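PDB 4ODD: lipocalin allergen from Canis lupus familiaris, which probably binds small hydrophobic molecules inside its beta-barrel, as lipocalins generally do, and is known as a dog dander allergen. Local coordinates for residues Y19-N24 / A129-L134; G32-Y37 / G99-V104; K112-M117 / K138-E143. One frame throughout, in Å; residues are numbered along the deposited sequence.

Contact 1: Y19-N24 / A129-L134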
ATOM      1  N   TYR A  19       8.055   0.170   3.468  1.00 47.25           N
ATOM      2  CA  TYR A  19       8.400   1.376   2.722  1.00 48.96           C
ATOM      3  C   TYR A  19       7.227   1.880   1.915  1.00 51.32           C
ATOM      4  O   TYR A  19       6.388   1.105   1.470  1.00 50.89           O
ATOM      5  CB  TYR A  19       9.562   1.114   1.767  1.00 47.74           C
ATOM      6  CG  TYR A  19      10.879   0.765   2.421  1.00 51.87           C
ATOM      7  CD1 TYR A  19      11.869   1.729   2.589  1.00 66.52           C
ATOM      8  CD2 TYR A  19      11.147  -0.526   2.846  1.00 54.25           C
ATOM      9  CE1 TYR A  19      13.087   1.415   3.174  1.00 64.48           C
ATOM     10  CE2 TYR A  19      12.360  -0.846   3.431  1.00 55.69           C
ATOM     11  CZ  TYR A  19      13.322   0.127   3.594  1.00 65.23           C
ATOM     12  OH  TYR A  19      14.521  -0.195   4.178  1.00 69.67           O
ATOM     13  N   VAL A  20       7.183   3.193   1.734  1.00 39.42           N
ATOM     14  CA  VAL A  20       6.276   3.825   0.793  1.00 42.70           C
ATOM     15  C   VAL A  20       7.037   4.894   0.024  1.00 41.14           C
ATOM     16  O   VAL A  20       7.965   5.513   0.547  1.00 42.92           O
ATOM     17  CB  VAL A  20       5.080   4.512   1.492  1.00 37.79           C
ATOM     18  CG1 VAL A  20       4.207   3.500   2.170  1.00 42.72           C
ATOM     19  CG2 VAL A  20       5.578   5.538   2.482  1.00 31.41           C
ATOM     20  N   SER A  21       6.634   5.111  -1.220  1.00 47.10           N
ATOM     21  CA  SER A  21       7.160   6.216  -2.002  1.00 50.34           C
ATOM     22  C   SER A  21       6.011   6.839  -2.756  1.00 49.77           C
ATOM     23  O   SER A  21       4.951   6.234  -2.887  1.00 54.40           O
ATOM     24  CB  SER A  21       8.271   5.758  -2.965  1.00 52.47           C
ATOM     25  OG  SER A  21       7.782   4.902  -3.993  1.00 56.58           O
ATOM     26  N   SER A  22       6.227   8.051  -3.243  1.00 46.54           N
ATOM     27  CA  SER A  22       5.197   8.770  -3.970  1.00 53.33           C
ATOM     28  C   SER A  22       5.789   9.895  -4.816  1.00 56.25           C
ATOM     29  O   SER A  22       6.855  10.428  -4.504  1.00 53.07           O
ATOM     30  CB  SER A  22       4.165   9.347  -2.998  1.00 44.11           C
ATOM     31  OG  SER A  22       3.137  10.020  -3.710  1.00 48.79           O
ATOM     32  N   ASN A  23       5.095  10.249  -5.891  1.00 47.47           N
ATOM     33  CA  ASN A  23       5.467  11.416  -6.681  1.00 53.00           C
ATOM     34  C   ASN A  23       5.104  12.694  -5.919  1.00 48.74           C
ATOM     35  O   ASN A  23       5.608  13.769  -6.224  1.00 46.52           O
ATOM     36  CB  ASN A  23       4.797  11.382  -8.071  1.00 47.89           C
ATOM     37  CG  ASN A  23       3.271  11.414  -7.997  1.00 49.39           C
ATOM     38  OD1 ASN A  23       2.669  11.063  -6.982  1.00 51.64           O
ATOM     39  ND2 ASN A  23       2.641  11.828  -9.083  1.00 62.06           N
ATOM     40  N   ASN A  24       4.228  12.560  -4.926  1.00 50.73           N
ATOM     41  CA  ASN A  24       3.822  13.686  -4.097  1.00 49.88           C
ATOM     42  C   ASN A  24       4.184  13.518  -2.619  1.00 55.76           C
ATOM     43  O   ASN A  24       3.430  12.934  -1.839  1.00 52.19           O
ATOM     44  CB  ASN A  24       2.335  13.954  -4.252  1.00 51.25           C
ATOM     45  CG  ASN A  24       1.966  14.352  -5.666  1.00 67.10           C
ATOM     46  OD1 ASN A  24       0.951  13.892  -6.217  1.00 66.84           O
ATOM     47  ND2 ASN A  24       2.791  15.214  -6.272  1.00 62.48           N
ATOM     48  N   ALA A 129      15.272  -4.137  -3.332  1.00 73.68           N
ATOM     49  CA  ALA A 129      15.667  -3.779  -4.689  1.00 71.38           C
ATOM     50  C   ALA A 129      14.461  -3.724  -5.619  1.00 69.53           C
ATOM     51  O   ALA A 129      14.257  -2.739  -6.332  1.00 67.76           O
ATOM     52  CB  ALA A 129      16.703  -4.766  -5.219  1.00 73.77           C
ATOM     53  N   LYS A 130      13.670  -4.793  -5.606  1.00 65.04           N
ATOM     54  CA  LYS A 130      12.477  -4.887  -6.448  1.00 74.47           C
ATOM     55  C   LYS A 130      11.571  -3.692  -6.195  1.00 72.66           C
ATOM     56  O   LYS A 130      10.969  -3.135  -7.121  1.00 69.42           O
ATOM     57  CB  LYS A 130      11.719  -6.195  -6.184  1.00 71.14           C
ATOM     58  CG  LYS A 130      11.920  -7.272  -7.244  1.00 85.48           C
ATOM     59  CD  LYS A 130      11.219  -8.570  -6.853  1.00 94.18           C
ATOM     60  CE  LYS A 130      11.516  -9.695  -7.842  1.00113.01           C
ATOM     61  NZ  LYS A 130      10.982 -11.018  -7.388  1.00108.13           N
ATOM     62  N   PHE A 131      11.494  -3.291  -4.931  1.00 66.78           N
ATOM     63  CA  PHE A 131      10.706  -2.126  -4.581  1.00 61.28           C
ATOM     64  C   PHE A 131      11.261  -0.871  -5.233  1.00 64.30           C
ATOM     65  O   PHE A 131      10.553  -0.202  -5.983  1.00 69.85           O
ATOM     66  CB  PHE A 131      10.604  -1.939  -3.071  1.00 52.86           C
ATOM     67  CG  PHE A 131       9.965  -0.633  -2.676  1.00 54.35           C
ATOM     68  CD1 PHE A 131       8.605  -0.427  -2.846  1.00 48.45           C
ATOM     69  CD2 PHE A 131      10.729   0.396  -2.149  1.00 52.67           C
ATOM     70  CE1 PHE A 131       8.019   0.777  -2.485  1.00 50.60           C
ATOM     71  CE2 PHE A 131      10.150   1.600  -1.781  1.00 54.02           C
ATOM     72  CZ  PHE A 131       8.798   1.794  -1.945  1.00 50.30           C
ATOM     73  N   LYS A 132      12.525  -0.559  -4.957  1.00 65.78           N
ATOM     74  CA  LYS A 132      13.140   0.649  -5.507  1.00 71.64           C
ATOM     75  C   LYS A 132      13.096   0.647  -7.037  1.00 70.37           C
ATOM     76  O   LYS A 132      12.864   1.683  -7.682  1.00 61.05           O
ATOM     77  CB  LYS A 132      14.572   0.806  -4.991  1.00 76.54           C
ATOM     78  CG  LYS A 132      14.657   0.879  -3.474  1.00 78.85           C
ATOM     79  CD  LYS A 132      15.910   1.624  -2.998  1.00 85.38           C
ATOM     80  CE  LYS A 132      15.976   1.707  -1.468  1.00 88.85           C
ATOM     81  NZ  LYS A 132      17.049   2.631  -0.973  1.00 80.96           N
ATOM     82  N   LYS A 133      13.303  -0.534  -7.604  1.00 55.64           N
ATOM     83  CA  LYS A 133      13.167  -0.716  -9.036  1.00 67.52           C
ATOM     84  C   LYS A 133      11.794  -0.221  -9.482  1.00 67.83           C
ATOM     85  O   LYS A 133      11.707   0.677 -10.316  1.00 61.95           O
ATOM     86  CB  LYS A 133      13.356  -2.190  -9.400  1.00 74.79           C
ATOM     87  CG  LYS A 133      13.296  -2.497 -10.897  1.00 78.54           C
ATOM     88  CD  LYS A 133      13.534  -3.991 -11.156  1.00 92.19           C
ATOM     89  CE  LYS A 133      13.195  -4.389 -12.586  1.00 94.82           C
ATOM     90  NZ  LYS A 133      11.726  -4.392 -12.826  1.00 87.77           N
ATOM     91  N   LEU A 134      10.733  -0.796  -8.913  1.00 60.24           N
ATOM     92  CA  LEU A 134       9.371  -0.380  -9.244  1.00 67.63           C
ATOM     93  C   LEU A 134       9.203   1.118  -9.092  1.00 60.41           C
ATOM     94  O   LEU A 134       8.696   1.795  -9.989  1.00 58.33           O
ATOM     95  CB  LEU A 134       8.327  -1.077  -8.365  1.00 60.78           C
ATOM     96  CG  LEU A 134       6.928  -0.473  -8.571  1.00 57.88           C
ATOM     97  CD1 LEU A 134       6.193  -1.190  -9.692  1.00 57.53           C
ATOM     98  CD2 LEU A 134       6.106  -0.476  -7.287  1.00 51.52           C
TER
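Phe-131 meets Tyr-19, Val-20 and Ser-21 where strand 19-22 and helix 129-134 run nearly parallel, their directions 10° apart and their axes 10.0 Å from each other at closest approach. Phe-131 supplies the helix's side of the contact. Its CG lies anti to the backbone N (chi1 172°), which sends the ring from the helix toward the strand. CE2 of Phe-131 comes within 3.6 Å of CB of Tyr-19, so the nearest approach is to the base of the tyrosine and not to its phenol end, which leads away from the helix. The two rings are tilted by 36° with their centroids 6.0 Å apart, an oblique pair. Farther along the strand, the carbonyl carbon of Val-20 lies at the edge of the phenylalanine ring, 4.1 Å from CZ of Phe-131, while the Val-20 side chain points to the other side of the strand. This is the lipocalin arrangement of a long C-terminal helix lying against the outside of the beta-barrel. Ser-21 adds its CB and OG at the end of the Phe-131 ring, with OG 3.9 Å from CZ of Phe-131; the hydroxyl itself is hydrogen-bonded to Ser-135 OG, one turn on in the same helix. Ile-145 of the short strand 145-147 touches Tyr-19, Ser-21 and Phe-131, and the Tyr-19 ring also meets that of Tyr-147.

Contact 2: G32-Y37 / G99-V104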
ATOM      1  N   GLY A  32      -0.109  12.896   5.883  1.00 43.30           N
ATOM      2  CA  GLY A  32      -0.514  12.499   4.544  1.00 42.58           C
ATOM      3  C   GLY A  32      -1.393  11.261   4.620  1.00 44.95           C
ATOM      4  O   GLY A  32      -1.163  10.376   5.471  1.00 48.31           O
ATOM      5  N   PRO A  33      -2.408  11.185   3.748  1.00 40.28           N
ATOM      6  CA  PRO A  33      -3.372  10.083   3.809  1.00 45.23           C
ATOM      7  C   PRO A  33      -2.776   8.767   3.315  1.00 43.74           C
ATOM      8  O   PRO A  33      -3.392   7.719   3.472  1.00 43.86           O
ATOM      9  CB  PRO A  33      -4.509  10.552   2.889  1.00 51.07           C
ATOM     10  CG  PRO A  33      -3.861  11.501   1.930  1.00 46.22           C
ATOM     11  CD  PRO A  33      -2.739  12.173   2.710  1.00 42.57           C
ATOM     12  N   PHE A  34      -1.587   8.822   2.733  1.00 38.22           N
ATOM     13  CA  PHE A  34      -0.977   7.606   2.234  1.00 43.25           C
ATOM     14  C   PHE A  34       0.226   7.205   3.047  1.00 44.70           C
ATOM     15  O   PHE A  34       0.961   6.287   2.677  1.00 39.69           O
ATOM     16  CB  PHE A  34      -0.697   7.689   0.727  1.00 44.52           C
ATOM     17  CG  PHE A  34      -1.952   7.613  -0.100  1.00 48.69           C
ATOM     18  CD1 PHE A  34      -2.485   6.380  -0.461  1.00 46.49           C
ATOM     19  CD2 PHE A  34      -2.636   8.769  -0.464  1.00 44.29           C
ATOM     20  CE1 PHE A  34      -3.661   6.297  -1.208  1.00 44.10           C
ATOM     21  CE2 PHE A  34      -3.804   8.701  -1.199  1.00 42.52           C
ATOM     22  CZ  PHE A  34      -4.322   7.457  -1.574  1.00 44.90           C
ATOM     23  N   ARG A  35       0.409   7.893   4.170  1.00 36.39           N
ATOM     24  CA  ARG A  35       1.301   7.402   5.209  1.00 40.29           C
ATOM     25  C   ARG A  35       0.562   6.264   5.935  1.00 39.79           C
ATOM     26  O   ARG A  35       0.032   6.431   7.036  1.00 44.99           O
ATOM     27  CB  ARG A  35       1.699   8.535   6.166  1.00 43.14           C
ATOM     28  CG  ARG A  35       2.938   8.247   7.009  1.00 43.60           C
ATOM     29  CD  ARG A  35       3.364   9.467   7.798  1.00 54.37           C
ATOM     30  NE  ARG A  35       4.459   9.186   8.724  1.00 56.00           N
ATOM     31  CZ  ARG A  35       5.749   9.358   8.442  1.00 50.28           C
ATOM     32  NH1 ARG A  35       6.121   9.806   7.249  1.00 41.41           N
ATOM     33  NH2 ARG A  35       6.674   9.074   9.354  1.00 55.45           N
ATOM     34  N   ILE A  36       0.525   5.110   5.278  1.00 46.30           N
ATOM     35  CA  ILE A  36      -0.356   4.009   5.641  1.00 49.99           C
ATOM     36  C   ILE A  36       0.347   2.928   6.445  1.00 50.14           C
ATOM     37  O   ILE A  36       1.382   2.382   6.034  1.00 47.34           O
ATOM     38  CB  ILE A  36      -0.918   3.323   4.382  1.00 49.72           C
ATOM     39  CG1 ILE A  36      -1.754   4.299   3.572  1.00 51.90           C
ATOM     40  CG2 ILE A  36      -1.758   2.116   4.768  1.00 51.36           C
ATOM     41  CD1 ILE A  36      -2.825   4.930   4.377  1.00 47.08           C
ATOM     42  N   TYR A  37      -0.224   2.590   7.587  1.00 41.19           N
ATOM     43  CA  TYR A  37       0.314   1.479   8.353  1.00 41.07           C
ATOM     44  C   TYR A  37      -0.624   0.312   8.213  1.00 37.33           C
ATOM     45  O   TYR A  37      -1.716   0.291   8.785  1.00 39.60           O
ATOM     46  CB  TYR A  37       0.515   1.866   9.814  1.00 35.83           C
ATOM     47  CG  TYR A  37       1.568   2.937   9.970  1.00 47.31           C
ATOM     48  CD1 TYR A  37       2.927   2.605   9.985  1.00 44.25           C
ATOM     49  CD2 TYR A  37       1.217   4.281  10.090  1.00 42.39           C
ATOM     50  CE1 TYR A  37       3.909   3.584  10.133  1.00 44.08           C
ATOM     51  CE2 TYR A  37       2.186   5.255  10.240  1.00 41.90           C
ATOM     52  CZ  TYR A  37       3.526   4.904  10.255  1.00 48.93           C
ATOM     53  OH  TYR A  37       4.469   5.892  10.396  1.00 49.08           O
ATOM     54  N   GLY A  99       3.034  -3.275  -3.635  1.00 47.68           N
ATOM     55  CA  GLY A  99       1.824  -2.736  -4.215  1.00 45.46           C
ATOM     56  C   GLY A  99       2.085  -1.442  -4.954  1.00 50.60           C
ATOM     57  O   GLY A  99       3.047  -0.716  -4.647  1.00 47.00           O
ATOM     58  N   TYR A 100       1.235  -1.155  -5.937  1.00 43.62           N
ATOM     59  CA  TYR A 100       1.289   0.119  -6.637  1.00 41.45           C
ATOM     60  C   TYR A 100      -0.101   0.690  -6.795  1.00 48.55           C
ATOM     61  O   TYR A 100      -0.963   0.086  -7.444  1.00 52.23           O
ATOM     62  CB  TYR A 100       1.928  -0.039  -8.007  1.00 48.76           C
ATOM     63  CG  TYR A 100       2.070   1.267  -8.743  1.00 49.51           C
ATOM     64  CD1 TYR A 100       2.780   2.326  -8.190  1.00 48.22           C
ATOM     65  CD2 TYR A 100       1.509   1.443 -10.002  1.00 47.69           C
ATOM     66  CE1 TYR A 100       2.914   3.536  -8.888  1.00 49.30           C
ATOM     67  CE2 TYR A 100       1.644   2.640 -10.695  1.00 42.56           C
ATOM     68  CZ  TYR A 100       2.336   3.673 -10.138  1.00 49.97           C
ATOM     69  OH  TYR A 100       2.457   4.845 -10.831  1.00 56.58           O
ATOM     70  N   ASP A 101      -0.316   1.857  -6.197  1.00 37.66           N
ATOM     71  CA  ASP A 101      -1.605   2.532  -6.280  1.00 41.71           C
ATOM     72  C   ASP A 101      -1.543   3.747  -7.190  1.00 48.54           C
ATOM     73  O   ASP A 101      -0.531   4.448  -7.268  1.00 42.90           O
ATOM     74  CB  ASP A 101      -2.061   2.993  -4.892  1.00 40.55           C
ATOM     75  CG  ASP A 101      -3.483   3.517  -4.892  1.00 38.93           C
ATOM     76  OD1 ASP A 101      -4.349   2.884  -5.527  1.00 40.84           O
ATOM     77  OD2 ASP A 101      -3.727   4.563  -4.253  1.00 35.48           O
ATOM     78  N   VAL A 102      -2.637   4.006  -7.882  1.00 43.96           N
ATOM     79  CA  VAL A 102      -2.789   5.279  -8.553  1.00 33.10           C
ATOM     80  C   VAL A 102      -3.997   5.940  -7.918  1.00 34.29           C
ATOM     81  O   VAL A 102      -5.105   5.419  -7.952  1.00 38.06           O
ATOM     82  CB  VAL A 102      -3.004   5.109 -10.067  1.00 40.46           C
ATOM     83  CG1 VAL A 102      -3.286   6.445 -10.695  1.00 29.86           C
ATOM     84  CG2 VAL A 102      -1.784   4.474 -10.716  1.00 38.84           C
ATOM     85  N   ASN A 103      -3.782   7.087  -7.317  1.00 39.29           N
ATOM     86  CA  ASN A 103      -4.863   7.785  -6.667  1.00 40.16           C
ATOM     87  C   ASN A 103      -5.262   9.006  -7.451  1.00 46.47           C
ATOM     88  O   ASN A 103      -4.410   9.718  -8.010  1.00 44.97           O
ATOM     89  CB  ASN A 103      -4.429   8.236  -5.279  1.00 38.71           C
ATOM     90  CG  ASN A 103      -5.493   9.023  -4.583  1.00 35.14           C
ATOM     91  OD1 ASN A 103      -5.396  10.244  -4.465  1.00 46.57           O
ATOM     92  ND2 ASN A 103      -6.526   8.341  -4.129  1.00 37.18           N
ATOM     93  N   VAL A 104      -6.562   9.265  -7.430  1.00 38.47           N
ATOM     94  CA  VAL A 104      -7.116  10.424  -8.100  1.00 42.78           C
ATOM     95  C   VAL A 104      -8.108  11.153  -7.172  1.00 44.97           C
ATOM     96  O   VAL A 104      -9.077  10.556  -6.700  1.00 43.69           O
ATOM     97  CB  VAL A 104      -7.771   9.977  -9.455  1.00 51.65           C
ATOM     98  CG1 VAL A 104      -8.833   8.891  -9.234  1.00 47.00           C
ATOM     99  CG2 VAL A 104      -8.326  11.164 -10.216  1.00 45.81           C
TER
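Phe-34 reaches across to Asp-101 and Asn-103, alternate residues of strand 99-104 whose side chains point to the same side of the strand, toward the phenylalanine. The end of the ring does the touching: CE1 of Phe-34 lies 3.5 Å from OD2 of Asp-101, and CZ of Phe-34 is 3.5 Å from ND2 of Asn-103. The amide nitrogen sits at the ring edge, with the amide plane turned 60° from that of the ring, whereas the carboxylate oxygen of Asp-101 approaches obliquely. An aromatic side chain is thus set against two buried polar groups. Asn-103 is positioned by other partners, for its ND2 is hydrogen-bonded to Asn-85 OD1 and Asn-82 O. Phe-34 is carried by a type I turn from Gly-32 to Arg-35, closed by Arg-35 N to Gly-32 O at 3.2 Å, and the Tyr-81 ring packs edge-to-face with it. The turn belongs to the long connection between the first two barrel strands, which in lipocalins folds over the open end of the barrel. From there Phe-34 reaches Asn-85 on strand 84-92 and Val-113 on strand 110-118, the two strands that flank 96-104 in the sheet.

Contact 3: K112-M117 / K138-E143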
ATOM      1  N   LYS A 112       0.866   8.879  -7.407  1.00 43.95           N
ATOM      2  CA  LYS A 112       1.388   7.526  -7.524  1.00 50.40           C
ATOM      3  C   LYS A 112       1.946   7.105  -6.161  1.00 50.76           C
ATOM      4  O   LYS A 112       2.659   7.875  -5.518  1.00 50.32           O
ATOM      5  CB  LYS A 112       2.485   7.456  -8.588  1.00 45.83           C
ATOM      6  CG  LYS A 112       2.093   7.999  -9.948  1.00 49.99           C
ATOM      7  CD  LYS A 112       3.291   7.954 -10.888  1.00 58.56           C
ATOM      8  CE  LYS A 112       2.963   8.596 -12.226  1.00 55.12           C
ATOM      9  NZ  LYS A 112       4.030   8.366 -13.248  1.00 68.21           N
ATOM     10  N   VAL A 113       1.622   5.894  -5.718  1.00 43.70           N
ATOM     11  CA  VAL A 113       2.108   5.420  -4.415  1.00 48.54           C
ATOM     12  C   VAL A 113       2.626   4.006  -4.517  1.00 43.47           C
ATOM     13  O   VAL A 113       1.906   3.122  -4.975  1.00 43.40           O
ATOM     14  CB  VAL A 113       1.008   5.439  -3.356  1.00 51.72           C
ATOM     15  CG1 VAL A 113       1.560   4.982  -2.032  1.00 42.09           C
ATOM     16  CG2 VAL A 113       0.397   6.829  -3.252  1.00 39.06           C
ATOM     17  N   ALA A 114       3.878   3.799  -4.119  1.00 38.45           N
ATOM     18  CA  ALA A 114       4.443   2.452  -4.117  1.00 44.21           C
ATOM     19  C   ALA A 114       4.623   1.935  -2.665  1.00 44.37           C
ATOM     20  O   ALA A 114       5.017   2.689  -1.771  1.00 41.86           O
ATOM     21  CB  ALA A 114       5.757   2.409  -4.914  1.00 33.06           C
ATOM     22  N   LEU A 115       4.304   0.668  -2.424  1.00 40.94           N
ATOM     23  CA  LEU A 115       4.430   0.121  -1.082  1.00 39.84           C
ATOM     24  C   LEU A 115       5.131  -1.219  -1.013  1.00 39.89           C
ATOM     25  O   LEU A 115       4.835  -2.141  -1.795  1.00 37.77           O
ATOM     26  CB  LEU A 115       3.076  -0.054  -0.424  1.00 36.90           C
ATOM     27  CG  LEU A 115       2.164   1.140  -0.294  1.00 44.86           C
ATOM     28  CD1 LEU A 115       0.953   0.889  -1.143  1.00 49.79           C
ATOM     29  CD2 LEU A 115       1.783   1.282   1.163  1.00 43.03           C
ATOM     30  N   LEU A 116       6.044  -1.318  -0.046  1.00 36.59           N
ATOM     31  CA  LEU A 116       6.639  -2.586   0.326  1.00 36.75           C
ATOM     32  C   LEU A 116       6.043  -2.957   1.659  1.00 39.21           C
ATOM     33  O   LEU A 116       6.141  -2.208   2.627  1.00 37.48           O
ATOM     34  CB  LEU A 116       8.154  -2.478   0.429  1.00 46.06           C
ATOM     35  CG  LEU A 116       8.849  -3.802   0.765  1.00 46.66           C
ATOM     36  CD1 LEU A 116       8.273  -4.936  -0.062  1.00 43.17           C
ATOM     37  CD2 LEU A 116      10.363  -3.686   0.569  1.00 40.71           C
ATOM     38  N   MET A 117       5.372  -4.095   1.695  1.00 43.69           N
ATOM     39  CA  MET A 117       4.722  -4.528   2.913  1.00 44.14           C
ATOM     40  C   MET A 117       5.333  -5.850   3.316  1.00 45.56           C
ATOM     41  O   MET A 117       5.636  -6.692   2.463  1.00 42.26           O
ATOM     42  CB  MET A 117       3.220  -4.688   2.706  1.00 44.10           C
ATOM     43  CG  MET A 117       2.472  -3.377   2.546  1.00 44.49           C
ATOM     44  SD  MET A 117       0.998  -3.657   1.545  1.00 44.72           S
ATOM     45  CE  MET A 117       1.775  -4.127  -0.000  1.00 43.00           C
ATOM     46  N   LYS A 138       8.090   3.712 -12.192  1.00 63.77           N
ATOM     47  CA  LYS A 138       6.893   4.542 -12.210  1.00 52.09           C
ATOM     48  C   LYS A 138       7.212   6.022 -12.063  1.00 61.38           C
ATOM     49  O   LYS A 138       6.318   6.824 -11.816  1.00 62.88           O
ATOM     50  CB  LYS A 138       5.928   4.086 -11.123  1.00 49.17           C
ATOM     51  CG  LYS A 138       5.524   2.623 -11.266  1.00 50.53           C
ATOM     52  CD  LYS A 138       4.814   2.413 -12.583  1.00 53.06           C
ATOM     53  CE  LYS A 138       4.378   0.985 -12.779  1.00 57.29           C
ATOM     54  NZ  LYS A 138       3.543   0.907 -14.018  1.00 64.04           N
ATOM     55  N   GLY A 139       8.486   6.377 -12.214  1.00 74.17           N
ATOM     56  CA  GLY A 139       8.890   7.772 -12.262  1.00 71.32           C
ATOM     57  C   GLY A 139       8.925   8.489 -10.928  1.00 91.68           C
ATOM     58  O   GLY A 139       8.856   9.724 -10.861  1.00 97.92           O
ATOM     59  N   ILE A 140       9.032   7.715  -9.856  1.00 66.82           N
ATOM     60  CA  ILE A 140       9.140   8.294  -8.526  1.00 63.73           C
ATOM     61  C   ILE A 140      10.603   8.518  -8.179  1.00 60.82           C
ATOM     62  O   ILE A 140      11.436   7.619  -8.346  1.00 59.02           O
ATOM     63  CB  ILE A 140       8.462   7.409  -7.461  1.00 64.25           C
ATOM     64  CG1 ILE A 140       6.969   7.271  -7.782  1.00 56.49           C
ATOM     65  CG2 ILE A 140       8.696   7.978  -6.060  1.00 52.04           C
ATOM     66  CD1 ILE A 140       6.315   6.047  -7.169  1.00 54.67           C
ATOM     67  N   PRO A 141      10.915   9.735  -7.707  1.00 72.31           N
ATOM     68  CA  PRO A 141      12.262  10.136  -7.290  1.00 71.62           C
ATOM     69  C   PRO A 141      12.710   9.334  -6.083  1.00 74.23           C
ATOM     70  O   PRO A 141      11.938   9.173  -5.136  1.00 68.85           O
ATOM     71  CB  PRO A 141      12.079  11.604  -6.884  1.00 71.47           C
ATOM     72  CG  PRO A 141      10.790  12.039  -7.524  1.00 64.65           C
ATOM     73  CD  PRO A 141       9.934  10.825  -7.537  1.00 69.72           C
ATOM     74  N   GLU A 142      13.947   8.852  -6.108  1.00 81.38           N
ATOM     75  CA  GLU A 142      14.462   8.039  -5.015  1.00 78.26           C
ATOM     76  C   GLU A 142      14.426   8.743  -3.646  1.00 71.93           C
ATOM     77  O   GLU A 142      14.366   8.093  -2.607  1.00 76.98           O
ATOM     78  CB  GLU A 142      15.868   7.545  -5.338  1.00 84.02           C
ATOM     79  CG  GLU A 142      16.319   6.400  -4.446  1.00106.80           C
ATOM     80  CD  GLU A 142      17.526   5.665  -4.995  1.00116.92           C
ATOM     81  OE1 GLU A 142      18.226   6.230  -5.866  1.00118.35           O
ATOM     82  OE2 GLU A 142      17.771   4.518  -4.557  1.00115.84           O
ATOM     83  N   GLU A 143      14.452  10.070  -3.647  1.00 64.02           N
ATOM     84  CA  GLU A 143      14.375  10.835  -2.403  1.00 68.64           C
ATOM     85  C   GLU A 143      12.960  10.834  -1.823  1.00 66.91           C
ATOM     86  O   GLU A 143      12.748  11.205  -0.672  1.00 60.96           O
ATOM     87  CB  GLU A 143      14.874  12.279  -2.605  1.00 75.90           C
ATOM     88  CG  GLU A 143      14.189  13.071  -3.734  1.00 83.12           C
ATOM     89  CD  GLU A 143      14.808  12.819  -5.110  1.00 89.25           C
ATOM     90  OE1 GLU A 143      15.467  11.773  -5.302  1.00 91.43           O
ATOM     91  OE2 GLU A 143      14.639  13.673  -6.005  1.00 89.35           O
TER
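Lys-112, Ile-140 and Lys-138 hold most of the surface buried between strand 112-117 and the loop 138-143. The lysine of the strand stretches out alongside the start of the loop: its chain is extended beyond CG, and this length brings NZ of Lys-112 within 3.1 Å of O of Lys-138 in a hydrogen bond. The ammonium group stands above the carbonyl plane, 39° out of it, with a C=O...N angle of 140°. CD of Lys-112 lies 3.4 Å from O of Lys-138, so the aliphatic chain as well as the charged tip passes close to the carbonyl. The close contact of Lys-138 is made by this backbone oxygen; its side chain starts out toward the strand, but the far end leads away, and it touches Tyr-100 of strand 96-104. The carbonyl comes where the helix ends in a Schellman motif: Gly-139, with positive phi, is the C-prime residue, and Ile-140 N closes the motif on Ser-135 O. The chain then turns back toward the barrel, and Ile-140 points at its outer surface. CD1 of Ile-140 rests 4.3 Å from CB of Ala-114 and equally far from CB of Lys-112, one methyl between two residues on the same side of the strand. Ser-21 on the adjoining strand 13-22 also touches Ile-140, while Phe-131 and Leu-134 of the helix pack on Ala-114.

In the fold
From the N terminus, segment 19-24 on the first barrel strand leads through helix 25-28 into 32-37. Contact 2 then closes a loop of 61 residues, most of them barrel strands, when the chain reaches 99-104. The next strand supplies 112-117, helix 125-137 follows, and its segment 129-134 closes contact 1, whose long loop therefore contains contact 2. Contact 3 closes last, at 138-143; it crosses contact 1 along the chain and follows contact 2 in series. Contacts 1 and 3, centred about 3 Å apart, anchor the helix and its exit loop to neighbouring strands 13-22 and 110-118, whereas contact 2 ties the first interstrand connection to strand 96-104.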